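PDB 1Y13: 6-pyruvoyl tetrahydropterin synthase from Plasmodium falciparum, which belongs to the pterin-handling T-fold proteins and holds a zinc ion together with biopterin in its pocket. Local coordinates for residues F38-G43 / S96-F101. Numbering follows the deposited sequence.
Sequences FIAYNG and SDVLKF. With BIO (biopterin), chain E.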
# COMPACT_ATOMS: atom_id res chain seq x y z
N PHE A 38 15.72 13.34 -18.83
CA PHE A 38 16.91 12.53 -18.69
C PHE A 38 17.89 13.32 -17.86
O PHE A 38 17.94 14.54 -17.93
CB PHE A 38 17.49 12.09 -20.06
CG PHE A 38 17.92 13.22 -20.96
CD1 PHE A 38 19.18 13.76 -20.85
CD2 PHE A 38 17.05 13.73 -21.92
CE1 PHE A 38 19.57 14.82 -21.69
CE2 PHE A 38 17.43 14.76 -22.76
CZ PHE A 38 18.68 15.32 -22.64
N ILE A 39 18.64 12.61 -17.02
CA ILE A 39 19.72 13.24 -16.27
C ILE A 39 20.99 13.42 -17.10
O ILE A 39 21.39 12.55 -17.86
CB ILE A 39 19.93 12.52 -14.93
CG1 ILE A 39 18.91 13.09 -13.94
CG2 ILE A 39 21.35 12.72 -14.44
CD1 ILE A 39 18.49 12.13 -12.87
N ALA A 40 21.60 14.60 -16.98
CA ALA A 40 22.88 14.84 -17.61
C ALA A 40 23.73 15.69 -16.66
O ALA A 40 23.27 16.71 -16.18
CB ALA A 40 22.67 15.54 -18.94
N TYR A 41 24.93 15.21 -16.34
CA TYR A 41 25.91 15.97 -15.56
C TYR A 41 27.28 15.72 -16.17
O TYR A 41 27.37 15.04 -17.20
CB TYR A 41 25.84 15.61 -14.08
CG TYR A 41 25.97 14.14 -13.72
CD1 TYR A 41 27.23 13.55 -13.57
CD2 TYR A 41 24.84 13.36 -13.49
CE1 TYR A 41 27.35 12.22 -13.22
CE2 TYR A 41 24.95 12.03 -13.14
CZ TYR A 41 26.21 11.46 -13.01
OH TYR A 41 26.33 10.13 -12.66
N ASN A 42 28.35 16.25 -15.58
CA ASN A 42 29.67 16.13 -16.21
C ASN A 42 30.10 14.69 -16.48
O ASN A 42 30.21 13.88 -15.57
CB ASN A 42 30.76 16.86 -15.43
CG ASN A 42 30.73 18.36 -15.68
OD1 ASN A 42 30.96 18.82 -16.81
ND2 ASN A 42 30.46 19.13 -14.63
N GLY A 43 30.32 14.38 -17.75
CA GLY A 43 30.74 13.04 -18.17
C GLY A 43 29.66 11.96 -18.15
O GLY A 43 29.97 10.78 -18.29
N SER A 96 21.17 23.91 -16.80
CA SER A 96 22.15 22.87 -17.08
C SER A 96 23.51 23.40 -17.56
O SER A 96 23.57 24.24 -18.46
CB SER A 96 21.61 21.90 -18.11
OG SER A 96 22.47 20.78 -18.21
N ASP A 97 24.59 22.89 -16.95
CA ASP A 97 25.96 23.20 -17.36
C ASP A 97 26.50 22.31 -18.46
O ASP A 97 27.60 22.52 -18.94
CB ASP A 97 26.91 23.20 -16.15
CG ASP A 97 26.96 21.84 -15.40
OD1 ASP A 97 26.00 21.03 -15.47
OD2 ASP A 97 27.98 21.61 -14.71
N VAL A 98 25.73 21.30 -18.86
CA VAL A 98 26.20 20.34 -19.86
C VAL A 98 25.27 20.18 -21.05
O VAL A 98 25.47 19.31 -21.90
CB VAL A 98 26.51 18.93 -19.24
CG1 VAL A 98 27.61 19.02 -18.21
CG2 VAL A 98 25.26 18.32 -18.64
N LEU A 99 24.24 21.01 -21.13
CA LEU A 99 23.33 20.99 -22.27
C LEU A 99 23.29 22.35 -22.94
O LEU A 99 23.35 23.37 -22.27
CB LEU A 99 21.91 20.56 -21.84
CG LEU A 99 21.73 19.21 -21.15
CD1 LEU A 99 20.34 19.08 -20.52
CD2 LEU A 99 22.01 18.07 -22.11
N LYS A 100 23.25 22.37 -24.27
CA LYS A 100 23.05 23.63 -25.00
C LYS A 100 21.63 23.63 -25.57
O LYS A 100 21.15 22.62 -26.06
CB LYS A 100 24.10 23.84 -26.09
CG LYS A 100 24.17 25.26 -26.64
CD LYS A 100 23.19 25.53 -27.81
CE LYS A 100 23.19 27.02 -28.33
NZ LYS A 100 22.60 28.08 -27.37
N PHE A 101 20.95 24.77 -25.45
CA PHE A 101 19.56 24.83 -25.87
C PHE A 101 19.44 25.79 -27.03
O PHE A 101 20.05 26.85 -27.05
CB PHE A 101 18.67 25.28 -24.73
CG PHE A 101 18.78 24.46 -23.47
CD1 PHE A 101 18.20 23.20 -23.39
CD2 PHE A 101 19.44 24.97 -22.35
CE1 PHE A 101 18.28 22.44 -22.21
CE2 PHE A 101 19.52 24.23 -21.18
CZ PHE A 101 18.91 22.97 -21.09
N1 BIO E . 19.43 9.45 -8.07
N2 BIO E . 19.43 10.76 -6.15
C2 BIO E . 18.93 10.51 -7.39
N3 BIO E . 17.98 11.26 -7.98
C4A BIO E . 17.94 9.93 -10.01
C8A BIO E . 18.98 9.14 -9.33
N8 BIO E . 19.51 8.08 -9.99
C7 BIO E . 19.11 7.73 -11.24
C6 BIO E . 18.12 8.44 -11.88
N5 BIO E . 17.58 9.52 -11.25
C9 BIO E . 17.66 8.05 -13.27
O9 BIO E . 17.16 9.20 -14.05
C10 BIO E . 16.61 6.89 -13.30
O10 BIO E . 15.27 7.41 -13.32
C11 BIO E . 16.70 5.85 -12.17
O HOH W 1 21.50 18.78 -16.72
O HOH W 2 30.51 21.60 -16.03
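The backbones of 38-43 and 96-101 come nearest at Tyr41 and Val98, whose CA atoms stand 6.1 Å apart, and the polar links between the two segments, Ala40 to Ser96 and Asn42 to Asp97, run through water. In this T-fold (tunnelling-fold) protein of the 6-pyruvoyl tetrahydropterin synthase family the contact sets the end of strand 21-41, an element of the main antiparallel sheet, against Leu99 and the loop that leads into strand 99-104, which edges a separate three-stranded sheet. Val98 supplies the central apolar contact: its CB points at the other segment, and CG2, lodged between the backbone N and the carbonyl carbon (CG1 chi1 -62°), reaches Ala40 CB at 3.8 Å and also lies against the Ala40 carbonyl. Ala40 CB also meets Leu99 CD2 at 4.1 Å. Leu99 CD2 lies as well at the edge of the Phe38 ring, near its plane, 4.1 Å from Phe38 CE1; the ring itself stacks with Tyr118, while Leu99 also packs on Ile110 and Cys112 of strand 107-112. Ile39 turns from 96-101 and brings its CD1 to 3.2 Å from N5 of biopterin, so the strand end separates the apolar packing from the ligand pocket. Two waters bridge the segments: one donates to Ala40 O and accepts from Ser96 OG. At the solvent-exposed end of the contact, the Asn42 amide and Asp97 carboxylate planes stand 77° apart. The second water accepts from Asn42 ND2 and donates to Asp97 OD2 at 2.9 Å. Asn42 OD1 lies 3.6 Å from Val98 CG1.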